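Local coordinates for FAA hydrolase family protein (Pseudomonas aeruginosa, PDB 6J5Y), which probably hydrolyses fumarylpyruvate to fumarate and pyruvate, as a manganese-binding member of the fumarylacetoacetate hydrolase superfamily, at residues 28-36 / 171-179; 156-164 / 210-221. One frame throughout, in Å; residues are numbered along the deposited sequence.

Contact 1: residues 28-36 / 171-179; sequences CVGRNYAAH and SDIDQLIWS. With PYR (pyruvic acid), chain B.
Asn32 and Tyr33 turn their side chains onto the 171-179 loop by different first torsions: Asn32 sends its amide away from its own backbone N (chi1 -150°) to the backbone of Trp178, while Tyr33 keeps its ring beside the backbone N (chi1 -71°) and swings it against Leu176. The Asn32 amide bonds to both the main-chain N-H and the main-chain carbonyl of Trp178. Its OD1 accepts from Trp178 N at 2.9 Å in a nearly straight bond (170° at the hydrogen), and its ND2 gives a more bent bond to Trp178 O at 3.0 Å; each donor sits somewhat out of the plane of the carbonyl it meets. A third bond runs from Ile177 N to the main-chain Asn32 O, 2.8 Å long, with the donor above the carbonyl plane. ND2 also donates to Thr201 O, so both ends of the buried amide are engaged and its rotation is fixed. Beside it, Leu176 CD2 presses on Tyr33 CE1 at 3.3 Å, an oblique approach, and Asp172 O lies in the ring plane at the CE2 edge. The Ile177 side chain runs alongside the Asn32 carbonyl, its CD1 reaching Arg31 O at 3.6 Å. A water accepts from Ala34 N, at the start of helix 34-39.

Directly before this junction, Arg31 N donates to OXT of the bound pyruvate at 2.8 Å, and Lys134 supplies the ligand another hydrogen bond. The geometry is consistent with a second-shell role: the side-chain amide of Asn32, pairing as a backbone would, probably steadies the loop whose Arg31 N-H meets the pyruvate carboxylate.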
# COMPACT_ATOMS: atom_id res chain seq x y z
N CYS A 28 -6.22 2.70 -1.69
CA CYS A 28 -5.10 2.38 -2.58
C CYS A 28 -5.25 3.26 -3.81
O CYS A 28 -6.42 3.47 -4.27
CB CYS A 28 -5.07 0.90 -2.96
SG CYS A 28 -4.98 -0.24 -1.56
N VAL A 29 -4.13 3.80 -4.30
CA VAL A 29 -4.11 4.58 -5.56
C VAL A 29 -3.56 3.67 -6.66
O VAL A 29 -2.46 3.08 -6.47
CB VAL A 29 -3.31 5.89 -5.45
CG1 VAL A 29 -3.53 6.74 -6.70
CG2 VAL A 29 -3.67 6.69 -4.21
N GLY A 30 -4.30 3.55 -7.76
CA GLY A 30 -3.88 2.77 -8.93
C GLY A 30 -3.30 3.67 -10.02
O GLY A 30 -3.81 4.81 -10.21
N ARG A 31 -2.25 3.18 -10.67
CA ARG A 31 -1.56 3.83 -11.81
C ARG A 31 -1.06 5.22 -11.39
O ARG A 31 -1.41 6.22 -12.06
CB ARG A 31 -2.48 3.91 -13.04
CG ARG A 31 -2.73 2.56 -13.69
CD ARG A 31 -3.70 2.60 -14.87
NE ARG A 31 -4.39 1.33 -14.95
CZ ARG A 31 -5.61 1.14 -15.43
NH1 ARG A 31 -6.30 2.17 -15.91
NH2 ARG A 31 -6.14 -0.07 -15.44
N ASN A 32 -0.29 5.29 -10.29
CA ASN A 32 0.18 6.60 -9.77
C ASN A 32 1.66 6.84 -10.07
O ASN A 32 2.20 7.79 -9.52
CB ASN A 32 -0.04 6.74 -8.26
CG ASN A 32 -0.27 8.17 -7.84
OD1 ASN A 32 -0.51 9.03 -8.68
ND2 ASN A 32 -0.25 8.42 -6.53
N TYR A 33 2.27 6.03 -10.93
CA TYR A 33 3.64 6.26 -11.45
C TYR A 33 3.54 6.11 -12.96
O TYR A 33 3.05 5.06 -13.39
CB TYR A 33 4.64 5.27 -10.84
CG TYR A 33 5.00 5.47 -9.39
CD1 TYR A 33 4.17 4.99 -8.38
CD2 TYR A 33 6.18 6.08 -9.00
CE1 TYR A 33 4.50 5.12 -7.04
CE2 TYR A 33 6.52 6.22 -7.66
CZ TYR A 33 5.67 5.74 -6.68
OH TYR A 33 5.97 5.88 -5.34
N ALA A 34 3.96 7.12 -13.72
CA ALA A 34 3.81 7.17 -15.19
C ALA A 34 4.42 5.91 -15.80
O ALA A 34 3.75 5.26 -16.62
CB ALA A 34 4.43 8.43 -15.75
N ALA A 35 5.63 5.53 -15.36
CA ALA A 35 6.38 4.37 -15.91
C ALA A 35 5.56 3.09 -15.70
O ALA A 35 5.47 2.28 -16.64
CB ALA A 35 7.76 4.28 -15.31
N HIS A 36 4.94 2.91 -14.52
CA HIS A 36 4.06 1.75 -14.23
C HIS A 36 2.80 1.76 -15.11
O HIS A 36 2.45 0.69 -15.66
CB HIS A 36 3.67 1.69 -12.75
CG HIS A 36 2.82 0.51 -12.43
ND1 HIS A 36 3.21 -0.78 -12.73
CD2 HIS A 36 1.59 0.42 -11.87
CE1 HIS A 36 2.25 -1.61 -12.35
NE2 HIS A 36 1.26 -0.90 -11.81
N SER A 171 12.51 3.22 -7.95
CA SER A 171 12.04 4.56 -8.37
C SER A 171 12.18 5.49 -7.18
O SER A 171 12.92 5.14 -6.24
CB SER A 171 10.63 4.48 -8.89
OG SER A 171 10.15 5.78 -9.23
N ASP A 172 11.45 6.60 -7.21
CA ASP A 172 11.45 7.63 -6.15
C ASP A 172 10.01 8.11 -5.94
O ASP A 172 9.30 8.37 -6.94
CB ASP A 172 12.38 8.80 -6.49
CG ASP A 172 12.75 9.59 -5.26
OD1 ASP A 172 11.86 10.25 -4.70
OD2 ASP A 172 13.91 9.47 -4.83
N ILE A 173 9.62 8.29 -4.68
CA ILE A 173 8.24 8.77 -4.35
C ILE A 173 7.97 10.10 -5.05
O ILE A 173 6.79 10.45 -5.16
CB ILE A 173 8.00 8.85 -2.84
CG1 ILE A 173 8.79 9.97 -2.16
CG2 ILE A 173 8.26 7.50 -2.19
CD1 ILE A 173 8.50 10.08 -0.68
N ASP A 174 9.00 10.82 -5.51
CA ASP A 174 8.80 12.14 -6.17
C ASP A 174 8.28 11.91 -7.60
O ASP A 174 7.90 12.90 -8.20
CB ASP A 174 10.06 13.01 -6.07
CG ASP A 174 11.14 12.67 -7.08
OD1 ASP A 174 10.89 11.81 -7.94
OD2 ASP A 174 12.24 13.28 -6.99
N GLN A 175 8.18 10.66 -8.05
CA GLN A 175 7.59 10.23 -9.35
C GLN A 175 6.07 10.01 -9.24
O GLN A 175 5.46 9.64 -10.26
CB GLN A 175 8.27 8.94 -9.82
CG GLN A 175 9.75 9.08 -10.15
CD GLN A 175 9.99 10.01 -11.31
OE1 GLN A 175 10.66 11.03 -11.18
NE2 GLN A 175 9.44 9.68 -12.47
N LEU A 176 5.47 10.18 -8.05
CA LEU A 176 4.00 10.00 -7.86
C LEU A 176 3.30 11.02 -8.76
O LEU A 176 3.73 12.20 -8.72
CB LEU A 176 3.61 10.24 -6.40
CG LEU A 176 4.01 9.16 -5.39
CD1 LEU A 176 3.68 9.62 -3.96
CD2 LEU A 176 3.30 7.85 -5.68
N ILE A 177 2.28 10.60 -9.52
CA ILE A 177 1.51 11.53 -10.41
C ILE A 177 0.69 12.44 -9.50
O ILE A 177 0.81 13.67 -9.62
CB ILE A 177 0.64 10.78 -11.43
CG1 ILE A 177 1.48 9.92 -12.39
CG2 ILE A 177 -0.23 11.78 -12.19
CD1 ILE A 177 0.68 8.90 -13.21
N TRP A 178 -0.10 11.86 -8.60
CA TRP A 178 -0.69 12.57 -7.43
C TRP A 178 0.21 12.33 -6.22
O TRP A 178 0.22 11.23 -5.70
CB TRP A 178 -2.14 12.15 -7.18
CG TRP A 178 -3.10 12.59 -8.25
CD1 TRP A 178 -2.93 13.56 -9.19
CD2 TRP A 178 -4.41 12.06 -8.44
NE1 TRP A 178 -4.06 13.68 -9.96
CE2 TRP A 178 -4.97 12.76 -9.54
CE3 TRP A 178 -5.16 11.07 -7.80
CZ2 TRP A 178 -6.27 12.50 -10.00
CZ3 TRP A 178 -6.44 10.82 -8.25
CH2 TRP A 178 -6.97 11.51 -9.35
N SER A 179 0.95 13.35 -5.80
CA SER A 179 1.75 13.37 -4.56
C SER A 179 0.89 12.93 -3.37
O SER A 179 -0.35 12.92 -3.50
CB SER A 179 2.30 14.77 -4.33
OG SER A 179 1.23 15.68 -4.07
C PYR B . -1.14 0.30 -8.69
O PYR B . -0.49 0.39 -7.62
OXT PYR B . -0.82 0.94 -9.71
CA PYR B . -2.21 -0.45 -8.65
O3 PYR B . -2.52 -0.97 -7.57
CB PYR B . -3.12 -0.71 -9.82
O HOH W 1 5.34 9.28 -12.65

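Contact 2: residues 156-164 / 210-221; sequences HAAISLQVD and VERGERMLGAID
Strands 158-163 and 215-220 run antiparallel, 168° between their directions and 4.6 Å apart at closest approach, with Ser160-Ala219 and Gln162-Leu217 as hydrogen-bonded pairs alternating with the non-hydrogen-bonded pairs Ile159-Ile220, Leu161-Gly218 and Val163-Met216. On the buried face, Ile159 and Ile220 lie side by side, CD1 against CD1 at 3.7 Å, and Val163 CG2 meets Met216 CG at 3.8 Å. Tyr81 and Ile83 pack on this face, setting this five-stranded sheet against the one containing strand 79-89. The other face carries Gln162 and Leu217 side by side; with Gln162 CG held between its backbone N and carbonyl carbon (chi1 60°), that atom packs on Leu217 CB at 3.7 Å.

Aspartates continue the ladder at both ends. Asp221 OD2 takes Ala158 N at 2.8 Å from above the carboxylate plane, while Asp221 N donates to Ala158 O. At the far end Asp164 OD1 accepts from Arg215 N at 2.9 Å, and Asp164 N bonds to Arg215 O. There Asp164 OD2 comes within 3.4 Å of Glu214 OE2, two acidic groups with carboxylate planes 66° apart. Glu214 OE1 accepts from Glu211 N across a type II turn, a bond that may temper the like-charge repulsion. At both ends, then, an aspartate carboxylate accepts the N-H that a main-chain carbonyl would take within the ladder.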
# COMPACT_ATOMS: atom_id res chain seq x y z
N HIS A 156 10.80 13.46 -1.61
CA HIS A 156 11.88 12.68 -2.29
C HIS A 156 12.23 11.50 -1.40
O HIS A 156 12.34 11.71 -0.16
CB HIS A 156 13.09 13.60 -2.56
CG HIS A 156 12.77 14.82 -3.36
ND1 HIS A 156 12.83 14.84 -4.75
CD2 HIS A 156 12.37 16.06 -2.99
CE1 HIS A 156 12.51 16.04 -5.19
NE2 HIS A 156 12.22 16.81 -4.12
N ALA A 157 12.37 10.30 -1.97
CA ALA A 157 12.80 9.07 -1.27
C ALA A 157 12.87 7.91 -2.27
O ALA A 157 11.86 7.66 -2.93
CB ALA A 157 11.83 8.72 -0.16
N ALA A 158 14.01 7.21 -2.35
CA ALA A 158 14.12 6.00 -3.18
C ALA A 158 13.17 4.95 -2.59
O ALA A 158 13.04 4.88 -1.33
CB ALA A 158 15.53 5.46 -3.28
N ILE A 159 12.50 4.24 -3.49
CA ILE A 159 11.55 3.12 -3.23
C ILE A 159 12.00 1.95 -4.11
O ILE A 159 12.22 2.14 -5.35
CB ILE A 159 10.10 3.55 -3.48
CG1 ILE A 159 9.10 2.41 -3.24
CG2 ILE A 159 9.95 4.18 -4.87
CD1 ILE A 159 7.67 2.88 -3.05
N SER A 160 12.16 0.79 -3.50
CA SER A 160 12.81 -0.37 -4.14
C SER A 160 12.18 -1.68 -3.64
O SER A 160 11.75 -1.74 -2.45
CB SER A 160 14.28 -0.34 -3.88
OG SER A 160 14.51 -0.67 -2.52
N LEU A 161 12.14 -2.67 -4.52
CA LEU A 161 11.68 -4.04 -4.20
C LEU A 161 12.65 -5.01 -4.85
O LEU A 161 12.87 -4.90 -6.09
CB LEU A 161 10.27 -4.28 -4.73
CG LEU A 161 9.63 -5.59 -4.25
CD1 LEU A 161 8.13 -5.47 -4.26
CD2 LEU A 161 10.05 -6.77 -5.10
N GLN A 162 13.20 -5.91 -4.05
CA GLN A 162 14.05 -6.98 -4.61
C GLN A 162 13.36 -8.31 -4.32
O GLN A 162 12.63 -8.43 -3.30
CB GLN A 162 15.49 -6.85 -4.13
CG GLN A 162 15.66 -6.92 -2.63
CD GLN A 162 17.10 -7.18 -2.27
OE1 GLN A 162 17.45 -8.25 -1.78
NE2 GLN A 162 17.94 -6.20 -2.56
N VAL A 163 13.51 -9.25 -5.26
CA VAL A 163 13.06 -10.64 -5.06
C VAL A 163 14.29 -11.52 -5.19
O VAL A 163 14.95 -11.47 -6.27
CB VAL A 163 11.95 -11.04 -6.06
CG1 VAL A 163 11.62 -12.51 -5.93
CG2 VAL A 163 10.71 -10.17 -5.89
N ASP A 164 14.58 -12.29 -4.14
CA ASP A 164 15.70 -13.26 -4.10
C ASP A 164 16.99 -12.55 -4.52
O ASP A 164 17.73 -13.11 -5.33
CB ASP A 164 15.40 -14.45 -5.02
CG ASP A 164 14.27 -15.33 -4.51
OD1 ASP A 164 14.03 -15.34 -3.28
OD2 ASP A 164 13.65 -16.02 -5.33
N VAL A 210 5.34 -13.66 -8.35
CA VAL A 210 6.22 -14.20 -7.30
C VAL A 210 5.70 -15.63 -7.11
O VAL A 210 4.48 -15.83 -7.32
CB VAL A 210 6.14 -13.24 -6.10
CG1 VAL A 210 4.99 -13.53 -5.15
CG2 VAL A 210 7.45 -13.12 -5.37
N GLU A 211 6.58 -16.60 -6.85
CA GLU A 211 6.21 -18.02 -6.70
C GLU A 211 6.55 -18.47 -5.28
O GLU A 211 7.32 -17.76 -4.58
CB GLU A 211 6.87 -18.86 -7.80
CG GLU A 211 8.39 -18.96 -7.72
CD GLU A 211 8.98 -19.92 -8.75
OE1 GLU A 211 10.19 -19.87 -8.99
OE2 GLU A 211 8.21 -20.73 -9.29
N ARG A 212 5.96 -19.57 -4.83
CA ARG A 212 6.21 -20.08 -3.46
C ARG A 212 7.71 -20.30 -3.27
O ARG A 212 8.36 -20.86 -4.19
CB ARG A 212 5.45 -21.38 -3.17
CG ARG A 212 3.98 -21.34 -3.54
CD ARG A 212 3.68 -22.28 -4.69
NE ARG A 212 2.97 -23.45 -4.23
CZ ARG A 212 2.89 -24.60 -4.89
NH1 ARG A 212 3.49 -24.77 -6.06
NH2 ARG A 212 2.19 -25.59 -4.37
N GLY A 213 8.22 -19.93 -2.10
CA GLY A 213 9.63 -20.13 -1.74
C GLY A 213 10.47 -18.89 -2.00
O GLY A 213 11.50 -18.78 -1.35
N GLU A 214 10.02 -17.98 -2.87
CA GLU A 214 10.72 -16.70 -3.16
C GLU A 214 10.55 -15.71 -2.01
O GLU A 214 9.45 -15.65 -1.40
CB GLU A 214 10.19 -16.01 -4.42
CG GLU A 214 10.46 -16.79 -5.69
CD GLU A 214 10.26 -15.98 -6.96
OE1 GLU A 214 9.13 -15.53 -7.20
OE2 GLU A 214 11.25 -15.81 -7.71
N ARG A 215 11.57 -14.89 -1.81
CA ARG A 215 11.69 -13.88 -0.73
C ARG A 215 11.67 -12.50 -1.39
O ARG A 215 12.36 -12.33 -2.41
CB ARG A 215 12.99 -14.10 0.03
CG ARG A 215 12.87 -14.10 1.55
CD ARG A 215 14.05 -14.81 2.18
NE ARG A 215 15.17 -13.93 2.52
CZ ARG A 215 16.45 -14.28 2.50
NH1 ARG A 215 17.38 -13.40 2.86
NH2 ARG A 215 16.82 -15.49 2.11
N MET A 216 10.94 -11.55 -0.81
CA MET A 216 10.85 -10.15 -1.27
C MET A 216 11.46 -9.27 -0.19
O MET A 216 11.25 -9.59 1.00
CB MET A 216 9.39 -9.72 -1.47
CG MET A 216 8.72 -10.31 -2.69
SD MET A 216 6.91 -10.09 -2.63
CE MET A 216 6.43 -11.35 -1.45
N LEU A 217 12.15 -8.19 -0.57
CA LEU A 217 12.57 -7.13 0.38
C LEU A 217 12.28 -5.76 -0.24
O LEU A 217 12.88 -5.41 -1.26
CB LEU A 217 14.05 -7.30 0.73
CG LEU A 217 14.56 -6.47 1.91
CD1 LEU A 217 13.96 -6.94 3.22
CD2 LEU A 217 16.08 -6.51 1.96
N GLY A 218 11.34 -5.03 0.34
CA GLY A 218 11.05 -3.65 -0.03
C GLY A 218 11.74 -2.71 0.91
O GLY A 218 12.02 -3.09 2.04
N ALA A 219 12.02 -1.50 0.45
CA ALA A 219 12.58 -0.45 1.30
C ALA A 219 12.16 0.91 0.76
O ALA A 219 11.98 1.06 -0.46
CB ALA A 219 14.07 -0.63 1.40
N ILE A 220 11.97 1.85 1.67
CA ILE A 220 11.91 3.29 1.32
C ILE A 220 12.87 4.04 2.23
O ILE A 220 12.83 3.78 3.45
CB ILE A 220 10.46 3.80 1.40
CG1 ILE A 220 9.55 2.95 0.52
CG2 ILE A 220 10.43 5.29 1.08
CD1 ILE A 220 8.06 3.19 0.66
N ASP A 221 13.64 4.97 1.65
CA ASP A 221 14.58 5.85 2.41
C ASP A 221 13.91 6.41 3.66
O ASP A 221 12.81 7.03 3.55
CB ASP A 221 15.10 7.01 1.57
CG ASP A 221 16.00 6.59 0.42
OD1 ASP A 221 16.55 5.49 0.48
OD2 ASP A 221 16.14 7.37 -0.52

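The two contacts, centred about 17 Å apart, are joined through the hairpin of neighbouring strands 158-163 and 166-172, the second of which leads into the loop of contact 1. Asp172 OD1 accepts from Ala157 N at 2.8 Å, and Asp174 OD2 lies 2.8 Å from His156 ND1, probably a hydrogen bond as well, so acidic groups of contact 1 receive the start of a contact 2 segment. Ile159 of contact 2 also touches Tyr33 of contact 1. Their relation to the active site differs: contact 1 contributes Val29, Gly30, Arg31 and His36 to the pyruvate pocket, whereas the Ile159 side chain remains about 10 Å from both pyruvate and manganese.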